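Local coordinates for protein cysteine synthase (Helicobacter pylori, PDB 6AHI) that uses pyridoxal 5'-phosphate to make L-cysteine and acetate from O-acetyl-L-serine and hydrogen sulfide, and also has cystathionine beta-synthase activity, at residues F147-P153 / P230-E234; I54-F58 / V84-L90; N171-A177 / S286-I291; K66-P72 / D140-Q146. All coordinates share one frame; numbering follows the deposited sequence.

Contact 1 of 4, residues F147-P153 / P230-E234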
# COMPACT_ATOMS: atom_id res chain seq x y z
N PHE A 147 -7.36 -19.36 -14.58
CA PHE A 147 -8.30 -20.27 -13.91
C PHE A 147 -8.10 -21.72 -14.37
O PHE A 147 -8.57 -22.63 -13.70
CB PHE A 147 -9.74 -19.79 -14.10
CG PHE A 147 -9.97 -18.44 -13.48
CD1 PHE A 147 -10.01 -18.28 -12.10
CD2 PHE A 147 -10.06 -17.31 -14.29
CE1 PHE A 147 -10.17 -17.02 -11.54
CE2 PHE A 147 -10.23 -16.05 -13.73
CZ PHE A 147 -10.29 -15.91 -12.36
N GLU A 148 -7.38 -21.95 -15.48
CA GLU A 148 -7.09 -23.32 -15.90
C GLU A 148 -5.60 -23.53 -16.20
O GLU A 148 -5.19 -24.65 -16.45
CB GLU A 148 -7.96 -23.71 -17.10
CG GLU A 148 -7.85 -22.76 -18.29
CD GLU A 148 -8.56 -23.26 -19.55
OE1 GLU A 148 -9.53 -24.03 -19.42
OE2 GLU A 148 -8.14 -22.89 -20.66
N ASN A 149 -4.79 -22.48 -16.14
CA ASN A 149 -3.40 -22.62 -16.55
C ASN A 149 -2.62 -23.21 -15.39
O ASN A 149 -2.58 -22.60 -14.34
CB ASN A 149 -2.84 -21.28 -17.04
CG ASN A 149 -1.49 -21.42 -17.73
OD1 ASN A 149 -0.72 -22.32 -17.41
ND2 ASN A 149 -1.21 -20.55 -18.68
N PRO A 150 -1.93 -24.38 -15.53
CA PRO A 150 -1.08 -24.89 -14.45
C PRO A 150 0.09 -23.97 -14.05
O PRO A 150 0.73 -24.16 -13.02
CB PRO A 150 -0.50 -26.21 -14.98
CG PRO A 150 -0.74 -26.17 -16.48
CD PRO A 150 -1.93 -25.26 -16.71
N ASP A 151 0.36 -22.94 -14.86
CA ASP A 151 1.41 -21.97 -14.51
C ASP A 151 0.94 -21.06 -13.37
O ASP A 151 1.75 -20.39 -12.78
CB ASP A 151 1.81 -21.10 -15.70
CG ASP A 151 2.52 -21.87 -16.80
OD1 ASP A 151 3.22 -22.86 -16.45
OD2 ASP A 151 2.34 -21.49 -17.97
N ASN A 152 -0.37 -21.02 -13.12
CA ASN A 152 -0.92 -20.28 -11.99
C ASN A 152 -0.34 -20.87 -10.69
O ASN A 152 0.44 -20.21 -10.02
CB ASN A 152 -2.45 -20.20 -12.10
CG ASN A 152 -3.14 -19.57 -10.91
OD1 ASN A 152 -2.49 -19.11 -9.96
ND2 ASN A 152 -4.46 -19.54 -10.95
N PRO A 153 -0.67 -22.12 -10.27
CA PRO A 153 -0.06 -22.67 -9.06
C PRO A 153 1.48 -22.72 -9.14
O PRO A 153 2.16 -22.51 -8.12
CB PRO A 153 -0.68 -24.07 -8.88
CG PRO A 153 -1.44 -24.35 -10.17
CD PRO A 153 -1.68 -23.02 -10.85
N PRO A 230 -12.00 -26.32 -8.57
CA PRO A 230 -10.81 -25.95 -9.33
C PRO A 230 -10.07 -27.16 -9.88
O PRO A 230 -10.03 -28.21 -9.23
CB PRO A 230 -9.91 -25.26 -8.29
CG PRO A 230 -10.89 -24.74 -7.28
CD PRO A 230 -11.96 -25.82 -7.19
N PRO A 231 -9.46 -27.08 -11.08
CA PRO A 231 -8.72 -28.20 -11.65
C PRO A 231 -7.30 -28.39 -11.09
O PRO A 231 -6.52 -29.16 -11.63
CB PRO A 231 -8.70 -27.81 -13.14
CG PRO A 231 -8.56 -26.31 -13.12
CD PRO A 231 -9.45 -25.89 -11.96
N PHE A 232 -6.96 -27.72 -9.98
CA PHE A 232 -5.54 -27.70 -9.53
C PHE A 232 -5.29 -28.66 -8.37
O PHE A 232 -4.15 -28.79 -7.97
CB PHE A 232 -5.10 -26.29 -9.12
CG PHE A 232 -5.15 -25.29 -10.25
CD1 PHE A 232 -4.54 -25.57 -11.47
CD2 PHE A 232 -5.82 -24.09 -10.11
CE1 PHE A 232 -4.60 -24.65 -12.51
CE2 PHE A 232 -5.88 -23.17 -11.15
CZ PHE A 232 -5.26 -23.45 -12.35
N PHE A 233 -6.33 -29.33 -7.88
CA PHE A 233 -6.29 -30.03 -6.61
C PHE A 233 -6.12 -31.54 -6.77
O PHE A 233 -6.11 -32.23 -5.76
CB PHE A 233 -7.56 -29.74 -5.81
CG PHE A 233 -7.74 -28.30 -5.37
CD1 PHE A 233 -6.72 -27.37 -5.51
CD2 PHE A 233 -8.94 -27.89 -4.82
CE1 PHE A 233 -6.91 -26.05 -5.12
CE2 PHE A 233 -9.13 -26.57 -4.44
CZ PHE A 233 -8.12 -25.65 -4.59
N GLU A 234 -5.94 -32.04 -8.00
CA GLU A 234 -5.93 -33.47 -8.32
C GLU A 234 -4.95 -34.27 -7.45
O GLU A 234 -5.30 -35.35 -7.02
CB GLU A 234 -5.64 -33.66 -9.81
CG GLU A 234 -5.55 -35.12 -10.23
CD GLU A 234 -5.41 -35.37 -11.73
OE1 GLU A 234 -4.92 -34.45 -12.45
OE2 GLU A 234 -5.80 -36.47 -12.18
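Phe232 inserts its ring between two prolines, Pro153 from the other segment and Pro231 from its own. Pro153 lies over one face in a CH-pi contact, its CD 3.8 Å from the Phe232 ring centroid and 14° off the ring normal, while its CG approaches Phe232 CD1 to 3.6 Å. The two side chains cross at about a right angle. Over the opposite face sits Pro231 CG, 4.2 Å above the Phe232 plane. With CG anti to the carbonyl carbon (chi1 -62°), the ring is carried forward into the bend of 147-153. There its far end meets backbone more than side chain: Asn149 N lies in the ring plane at the edge, and Asn149 O comes obliquely to 3.4 Å from Phe232 CE1. Pro231 CG also reaches across to Phe147 O, at 3.7 Å. Asn152 passes the ring with its amide plane turned 75° from it, and its ND2 stands 3.9 Å from Phe232 CE2. That ND2 is hydrogen-bonded elsewhere, to Gln146 O and to Ser181 OG, a residue inferred by similarity to bind pyridoxal phosphate. The bend itself is fixed by a capping bond of 2.8 Å from Asp151 N to Asn149 OD1, at the turn leading into helix 151-158. Ala186 of helix 183-195 touches both Phe232 and Pro153 and so extends the apolar surroundings. With no polar bond between the segments, Phe232 and Pro231 meet 147-153 through van der Waals and CH-pi contacts, and the aromatic ring packs against a bend whose shape is set by its own hydrogen bonds.

Contact 2 of 4, residues I54-F58 / V84-L90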
# COMPACT_ATOMS: atom_id res chain seq x y z
N ILE A 54 4.89 -13.57 -17.02
CA ILE A 54 5.62 -12.78 -17.99
C ILE A 54 7.06 -13.30 -18.14
O ILE A 54 7.51 -13.53 -19.29
CB ILE A 54 5.49 -11.27 -17.68
CG1 ILE A 54 4.07 -10.84 -18.07
CG2 ILE A 54 6.57 -10.44 -18.37
CD1 ILE A 54 3.62 -9.52 -17.53
N GLY A 55 7.73 -13.53 -17.01
CA GLY A 55 9.10 -14.08 -16.98
C GLY A 55 9.22 -15.39 -17.74
O GLY A 55 10.09 -15.55 -18.59
N GLU A 56 8.32 -16.34 -17.45
CA GLU A 56 8.35 -17.66 -18.07
C GLU A 56 7.90 -17.58 -19.53
O GLU A 56 8.41 -18.32 -20.34
CB GLU A 56 7.50 -18.67 -17.30
CG GLU A 56 8.06 -18.97 -15.92
CD GLU A 56 9.54 -19.37 -15.88
OE1 GLU A 56 9.90 -20.40 -16.50
OE2 GLU A 56 10.33 -18.65 -15.21
N GLY A 57 6.95 -16.68 -19.83
CA GLY A 57 6.49 -16.44 -21.20
C GLY A 57 7.63 -16.08 -22.14
O GLY A 57 7.70 -16.59 -23.28
N PHE A 58 8.51 -15.18 -21.69
CA PHE A 58 9.71 -14.81 -22.44
C PHE A 58 10.63 -16.03 -22.60
O PHE A 58 11.25 -16.20 -23.64
CB PHE A 58 10.43 -13.63 -21.78
CG PHE A 58 9.90 -12.27 -22.17
CD1 PHE A 58 10.13 -11.76 -23.44
CD2 PHE A 58 9.19 -11.49 -21.27
CE1 PHE A 58 9.66 -10.50 -23.80
CE2 PHE A 58 8.72 -10.24 -21.62
CZ PHE A 58 8.95 -9.75 -22.89
N VAL A 84 3.81 -5.43 -14.17
CA VAL A 84 4.97 -6.16 -14.63
C VAL A 84 5.22 -5.85 -16.11
O VAL A 84 6.34 -5.79 -16.54
CB VAL A 84 4.81 -7.67 -14.36
CG1 VAL A 84 5.93 -8.49 -14.99
CG2 VAL A 84 4.72 -7.97 -12.87
N ALA A 85 4.15 -5.64 -16.89
CA ALA A 85 4.26 -5.34 -18.33
C ALA A 85 5.10 -4.08 -18.60
O ALA A 85 5.73 -3.95 -19.66
CB ALA A 85 2.89 -5.19 -18.92
N ILE A 86 5.08 -3.13 -17.67
CA ILE A 86 5.74 -1.82 -17.86
C ILE A 86 7.23 -1.98 -18.20
O ILE A 86 7.72 -1.37 -19.15
CB ILE A 86 5.52 -0.92 -16.63
CG1 ILE A 86 4.05 -0.52 -16.54
CG2 ILE A 86 6.45 0.29 -16.69
CD1 ILE A 86 3.66 0.23 -15.29
N LYS A 87 7.93 -2.84 -17.46
CA LYS A 87 9.37 -2.98 -17.61
C LYS A 87 9.71 -3.33 -19.06
O LYS A 87 10.66 -2.79 -19.60
CB LYS A 87 9.94 -4.04 -16.66
CG LYS A 87 11.45 -4.21 -16.72
CD LYS A 87 11.96 -5.23 -15.72
CE LYS A 87 13.46 -5.42 -15.77
NZ LYS A 87 13.94 -6.29 -14.67
N HIS A 88 8.93 -4.23 -19.68
CA HIS A 88 9.22 -4.70 -21.05
C HIS A 88 8.30 -4.03 -22.08
O HIS A 88 8.25 -4.48 -23.21
CB HIS A 88 9.12 -6.23 -21.15
CG HIS A 88 9.76 -6.96 -20.02
ND1 HIS A 88 9.06 -7.30 -18.87
CD2 HIS A 88 11.04 -7.36 -19.82
CE1 HIS A 88 9.87 -7.92 -18.02
NE2 HIS A 88 11.09 -7.95 -18.58
N HIS A 89 7.61 -2.95 -21.69
CA HIS A 89 6.78 -2.14 -22.58
C HIS A 89 5.72 -3.00 -23.29
O HIS A 89 5.40 -2.74 -24.43
CB HIS A 89 7.66 -1.37 -23.60
CG HIS A 89 8.59 -0.36 -23.00
ND1 HIS A 89 8.28 0.98 -22.96
CD2 HIS A 89 9.80 -0.48 -22.42
CE1 HIS A 89 9.26 1.65 -22.36
NE2 HIS A 89 10.20 0.77 -22.01
N LEU A 90 5.16 -4.02 -22.62
CA LEU A 90 4.11 -4.85 -23.21
C LEU A 90 2.75 -4.16 -23.06
O LEU A 90 2.40 -3.68 -21.99
CB LEU A 90 4.08 -6.21 -22.52
CG LEU A 90 5.32 -7.09 -22.65
CD1 LEU A 90 5.12 -8.41 -21.91
CD2 LEU A 90 5.64 -7.34 -24.12
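Ala85 O, on the segment that packs its apolar side chains against Ile54 and Phe58, receives two backbone N-H groups: Leu90 N at 3.0 Å and, weakly, His88 N. With the bond from His89 N to Ile86 O, this forms a Schellman motif that ends helix 76-85, His89 being its C-prime residue with positive phi. The turn sets His88 and Leu90 beside Val84 of the helix, facing helix 48-60. Ile54 and Val84 slide past each other in opposite directions, Ile54 CD1 resting 3.6 Å from Val84 CG1. The other branch, Ile54 CG2, is anti to the backbone N and is directed at His88 ND1 (4.0 Å) and more loosely at Leu90 CD1. One turn later Phe58 brings its CE2 corner over one face of the His88 imidazole, 3.8 Å from His88 CG. The two rings meet obliquely, centroids 5.0 Å apart and planes at 47°. Leu90 CD1 lies beside the same corner, 4.0 Å from Phe58 CE2. Gln8 touches both Val84 and His88, and Ile63 packs on Phe58. His88 ND1 is buried here without a partner in the model, and what the ring offers Phe58 is one of its faces. Helix 48-60 therefore meets the end of helix 76-85 and the turn after it by apolar and aromatic contact, while the bonds to Ala85 O and Ile86 O shape the turn that carries His88 and Leu90.

Contact 3 of 4, residues N171-A177 / S286-I291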
# COMPACT_ATOMS: atom_id res chain seq x y z
N ASN A 171 8.99 -25.95 10.75
CA ASN A 171 8.11 -26.18 11.93
C ASN A 171 6.75 -25.51 11.67
O ASN A 171 6.37 -24.48 12.30
CB ASN A 171 8.73 -25.71 13.25
CG ASN A 171 8.00 -26.25 14.47
OD1 ASN A 171 7.50 -27.37 14.47
ND2 ASN A 171 7.92 -25.45 15.51
N LEU A 172 6.03 -26.07 10.69
CA LEU A 172 4.67 -25.65 10.39
C LEU A 172 3.74 -26.86 10.47
O LEU A 172 4.01 -27.91 9.89
CB LEU A 172 4.63 -25.02 9.00
CG LEU A 172 5.48 -23.78 8.80
CD1 LEU A 172 5.42 -23.38 7.34
CD2 LEU A 172 5.02 -22.62 9.70
N THR A 173 2.63 -26.66 11.16
CA THR A 173 1.68 -27.69 11.45
C THR A 173 0.59 -27.70 10.36
O THR A 173 0.10 -28.77 9.96
CB THR A 173 1.02 -27.45 12.81
OG1 THR A 173 2.03 -27.14 13.78
CG2 THR A 173 0.20 -28.64 13.26
N SER A 174 0.22 -26.51 9.89
CA SER A 174 -0.89 -26.35 8.99
C SER A 174 -0.67 -25.13 8.08
O SER A 174 -0.06 -24.12 8.47
CB SER A 174 -2.17 -26.23 9.80
OG SER A 174 -3.30 -26.13 8.91
N PHE A 175 -1.24 -25.22 6.87
CA PHE A 175 -1.33 -24.18 5.89
C PHE A 175 -2.81 -23.96 5.55
O PHE A 175 -3.50 -24.87 5.13
CB PHE A 175 -0.53 -24.53 4.64
CG PHE A 175 -0.66 -23.56 3.49
CD1 PHE A 175 -0.48 -22.20 3.70
CD2 PHE A 175 -0.96 -23.99 2.20
CE1 PHE A 175 -0.59 -21.30 2.66
CE2 PHE A 175 -1.07 -23.09 1.16
CZ PHE A 175 -0.88 -21.74 1.39
N VAL A 176 -3.26 -22.74 5.77
CA VAL A 176 -4.62 -22.33 5.62
C VAL A 176 -4.64 -21.17 4.64
O VAL A 176 -4.01 -20.14 4.93
CB VAL A 176 -5.18 -21.87 6.99
CG1 VAL A 176 -6.61 -21.37 6.86
CG2 VAL A 176 -5.07 -22.98 8.04
N ALA A 177 -5.38 -21.29 3.52
CA ALA A 177 -5.38 -20.22 2.53
C ALA A 177 -6.71 -20.19 1.77
O ALA A 177 -7.31 -21.25 1.52
CB ALA A 177 -4.22 -20.40 1.57
N SER A 286 1.34 -25.62 18.21
CA SER A 286 1.15 -25.74 16.77
C SER A 286 1.40 -24.39 16.05
O SER A 286 1.14 -23.34 16.60
CB SER A 286 -0.20 -26.29 16.47
OG SER A 286 -0.31 -27.63 16.93
N GLN A 287 1.91 -24.45 14.81
CA GLN A 287 2.27 -23.26 14.05
C GLN A 287 1.45 -23.27 12.75
O GLN A 287 1.55 -24.19 11.98
CB GLN A 287 3.77 -23.20 13.77
CG GLN A 287 4.65 -23.54 14.98
CD GLN A 287 4.69 -22.40 15.97
OE1 GLN A 287 4.97 -21.26 15.63
NE2 GLN A 287 4.37 -22.71 17.22
N VAL A 288 0.58 -22.26 12.58
CA VAL A 288 -0.36 -22.22 11.45
C VAL A 288 0.04 -21.09 10.51
O VAL A 288 0.17 -19.95 10.95
CB VAL A 288 -1.81 -22.06 11.94
CG1 VAL A 288 -2.79 -21.90 10.80
CG2 VAL A 288 -2.21 -23.22 12.83
N LEU A 289 0.26 -21.41 9.23
CA LEU A 289 0.60 -20.40 8.24
C LEU A 289 -0.65 -20.02 7.45
O LEU A 289 -1.39 -20.93 7.01
CB LEU A 289 1.64 -20.98 7.29
CG LEU A 289 1.92 -20.20 6.01
CD1 LEU A 289 2.56 -18.84 6.28
CD2 LEU A 289 2.80 -21.03 5.10
N THR A 290 -0.85 -18.72 7.23
CA THR A 290 -1.88 -18.23 6.30
C THR A 290 -1.29 -17.12 5.41
O THR A 290 -0.18 -16.69 5.57
CB THR A 290 -3.17 -17.87 7.06
OG1 THR A 290 -4.25 -17.64 6.15
CG2 THR A 290 -2.99 -16.63 7.90
N ILE A 291 -2.08 -16.66 4.44
CA ILE A 291 -1.71 -15.62 3.52
C ILE A 291 -2.81 -14.57 3.55
O ILE A 291 -4.00 -14.92 3.45
CB ILE A 291 -1.54 -16.18 2.09
CG1 ILE A 291 -0.40 -17.21 2.02
CG2 ILE A 291 -1.32 -15.06 1.08
CD1 ILE A 291 -0.58 -18.16 0.90
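Two neighbouring parallel strands, 174-178 and 287-292, pair at the heart of the six-stranded mixed sheet of this fold type II pyridoxal-phosphate enzyme. The axes of 174-177 and 287-291 approach to 4.7 Å. Leu289 is held through both its backbone polar atoms: its N donates to Ser174 O at 2.8 Å, nearly straight at 176°, and its O accepts from Val176 N at 2.9 Å. At the entering end, Thr173 N donates to Gln287 O in the carbonyl plane, while Gln287 N returns a bond to Thr173 OG1 (2.9 Å). At the leaving end, Thr290 places OG1 anti to its backbone N (chi1 -169°) and donates to Val176 O at 2.8 Å, from above the carbonyl plane; Ile291 N, 4.0 Å from that oxygen, is buried without a partner. On one face Leu289 CD2 packs near Phe175 CD1, and Ile291 CD1 meets the edge of the Phe175 ring in its plane, 3.6 Å from CE1. On the other, Val176 CG2 touches Val288 CG1. Helix 183-195 covers the Phe175 and Leu289 face and helix 266-281 the Val176, Val288 and Thr290 face, with strand 200-206 beyond 174-178 and strand 31-36 beyond 287-292.

Contact 4 of 4, residues K66-P72 / D140-Q146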
# COMPACT_ATOMS: atom_id res chain seq x y z
N LYS A 66 6.47 -7.61 -28.94
CA LYS A 66 5.16 -7.10 -29.39
C LYS A 66 4.15 -8.26 -29.38
O LYS A 66 3.46 -8.58 -30.36
CB LYS A 66 5.31 -6.41 -30.75
CG LYS A 66 5.96 -5.03 -30.69
CD LYS A 66 5.14 -3.99 -29.94
CE LYS A 66 5.46 -2.57 -30.38
NZ LYS A 66 4.65 -1.56 -29.67
N THR A 67 4.11 -8.92 -28.23
CA THR A 67 2.96 -9.68 -27.75
C THR A 67 2.02 -8.73 -27.00
O THR A 67 2.47 -7.85 -26.23
CB THR A 67 3.42 -10.78 -26.79
OG1 THR A 67 4.24 -11.68 -27.53
CG2 THR A 67 2.28 -11.54 -26.15
N THR A 68 0.71 -8.91 -27.20
CA THR A 68 -0.31 -8.29 -26.35
C THR A 68 -0.83 -9.33 -25.35
O THR A 68 -1.29 -10.41 -25.77
CB THR A 68 -1.50 -7.75 -27.14
OG1 THR A 68 -1.07 -6.73 -28.03
CG2 THR A 68 -2.57 -7.17 -26.24
N ILE A 69 -0.80 -8.98 -24.06
CA ILE A 69 -1.37 -9.82 -23.00
C ILE A 69 -2.86 -9.52 -22.89
O ILE A 69 -3.22 -8.35 -22.72
CB ILE A 69 -0.72 -9.57 -21.63
CG1 ILE A 69 0.81 -9.62 -21.66
CG2 ILE A 69 -1.31 -10.53 -20.61
CD1 ILE A 69 1.35 -10.85 -22.34
N ILE A 70 -3.69 -10.58 -22.94
CA ILE A 70 -5.13 -10.50 -22.71
C ILE A 70 -5.50 -11.42 -21.54
O ILE A 70 -5.13 -12.57 -21.56
CB ILE A 70 -5.89 -10.91 -23.98
CG1 ILE A 70 -5.33 -10.24 -25.25
CG2 ILE A 70 -7.39 -10.66 -23.82
CD1 ILE A 70 -6.06 -10.60 -26.50
N GLU A 71 -6.29 -10.94 -20.58
CA GLU A 71 -6.75 -11.77 -19.46
C GLU A 71 -8.11 -11.29 -18.97
O GLU A 71 -8.32 -10.10 -18.77
CB GLU A 71 -5.71 -11.76 -18.33
CG GLU A 71 -6.00 -12.71 -17.19
CD GLU A 71 -6.05 -14.20 -17.50
OE1 GLU A 71 -6.12 -14.57 -18.72
OE2 GLU A 71 -6.05 -15.00 -16.52
N PRO A 72 -9.10 -12.20 -18.74
CA PRO A 72 -10.29 -11.87 -17.95
C PRO A 72 -9.92 -11.84 -16.46
O PRO A 72 -9.18 -12.71 -16.00
CB PRO A 72 -11.25 -13.02 -18.28
CG PRO A 72 -10.32 -14.19 -18.47
CD PRO A 72 -9.12 -13.60 -19.20
N ASP A 140 -0.26 -12.53 -32.36
CA ASP A 140 0.76 -12.54 -31.32
C ASP A 140 0.14 -12.16 -29.97
O ASP A 140 0.70 -11.39 -29.22
CB ASP A 140 1.90 -11.59 -31.71
CG ASP A 140 3.19 -11.85 -30.96
OD1 ASP A 140 3.27 -12.88 -30.26
OD2 ASP A 140 4.11 -11.01 -31.09
N SER A 141 -1.03 -12.72 -29.65
CA SER A 141 -1.64 -12.51 -28.33
C SER A 141 -1.15 -13.58 -27.35
O SER A 141 -0.64 -14.63 -27.73
CB SER A 141 -3.16 -12.49 -28.41
OG SER A 141 -3.69 -13.66 -29.02
N TYR A 142 -1.34 -13.33 -26.07
CA TYR A 142 -1.11 -14.33 -25.07
C TYR A 142 -2.23 -14.24 -24.03
O TYR A 142 -2.48 -13.18 -23.49
CB TYR A 142 0.29 -14.22 -24.49
CG TYR A 142 0.49 -15.11 -23.30
CD1 TYR A 142 0.56 -16.49 -23.44
CD2 TYR A 142 0.57 -14.58 -22.03
CE1 TYR A 142 0.75 -17.31 -22.34
CE2 TYR A 142 0.77 -15.39 -20.92
CZ TYR A 142 0.83 -16.76 -21.07
OH TYR A 142 1.00 -17.55 -19.98
N LEU A 143 -2.90 -15.37 -23.82
CA LEU A 143 -4.11 -15.46 -23.00
C LEU A 143 -3.82 -16.47 -21.90
O LEU A 143 -3.97 -17.68 -22.09
CB LEU A 143 -5.29 -15.87 -23.90
CG LEU A 143 -6.69 -15.88 -23.27
CD1 LEU A 143 -7.06 -14.55 -22.61
CD2 LEU A 143 -7.75 -16.24 -24.32
N PRO A 144 -3.34 -16.02 -20.71
CA PRO A 144 -2.94 -16.95 -19.66
C PRO A 144 -4.07 -17.90 -19.24
O PRO A 144 -3.81 -19.08 -19.02
CB PRO A 144 -2.57 -16.05 -18.47
CG PRO A 144 -2.30 -14.69 -19.07
CD PRO A 144 -3.12 -14.62 -20.34
N LEU A 145 -5.30 -17.38 -19.14
CA LEU A 145 -6.44 -18.09 -18.50
C LEU A 145 -5.97 -18.73 -17.20
O LEU A 145 -5.79 -19.94 -17.13
CB LEU A 145 -7.03 -19.11 -19.47
CG LEU A 145 -7.77 -18.48 -20.65
CD1 LEU A 145 -8.20 -19.53 -21.67
CD2 LEU A 145 -8.97 -17.67 -20.17
N GLN A 146 -5.73 -17.85 -16.22
CA GLN A 146 -5.20 -18.23 -14.93
C GLN A 146 -6.04 -19.36 -14.31
O GLN A 146 -5.51 -20.22 -13.62
CB GLN A 146 -5.16 -17.00 -13.99
CG GLN A 146 -6.53 -16.53 -13.52
CD GLN A 146 -6.53 -15.14 -12.95
OE1 GLN A 146 -5.90 -14.88 -11.92
NE2 GLN A 146 -7.24 -14.22 -13.61
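Backbone hydrogen bonds join Thr68, Ile70 and Tyr142 as parallel strands at the margin of the four-stranded sheet, of which 141-142 is an outermost strand within the chain. Tyr142 N donates to Thr68 O, Tyr142 O accepts from Ile70 N at 2.9 Å and 178°, and Thr68 N adds a bond to Asp140 O. Where the regular pairing stops, a side chain takes over. Glu71, its CG anti to the backbone N and its chain bent at chi2 (62°), turns its carboxylate to two successive backbone N-H groups: Gln146 N uses the syn lone pair of Glu71 OE2 at 2.9 Å, and Leu145 N meets OE1 on its syn side at 3.0 Å, 19° out of plane. Apolar contacts complete the pairing. Ile69 lies alongside Tyr142, pointing the same way, with Ile69 CD1 at the ring edge, 3.8 Å from Tyr142 CD2; Thr67 CG2 touches Tyr142 CB. Further along, Leu143 CD1 packs on Ile70 CB (4.1 Å), and Pro72 CG on Leu145 CD2. The amide of Gln146 is anchored beyond the segments, through OE1, by Thr77. Two N-H donors converging on the buried Glu71 probably favour its ionised form, and they tie down Leu145 and Gln146 just after the strand.

Contacts 2 and 4 belong to the same part of the fold, their centres about 11 Å apart, and Leu90 CD2 of the first packs on Thr67 O of the second at 3.8 Å. Contact 4 runs directly into contact 1: Asn149 ND2 lies 3.0 Å from Pro144 O, a probable hydrogen bond, and Phe232 CZ packs on Gln146 O at 3.5 Å. Contact 3, in the other sheet, has its centre about 34 Å from that of contact 4. Contacts 1 and 3 both reach residues inferred by similarity to bind the cofactor: the Asn152 side chain is about 3 Å from that of Ser181, and the Ile291 side chain about 4 Å from that of Thr184. Contact 2 stands further off, Val84 about 12 Å from Asn76 between side chains.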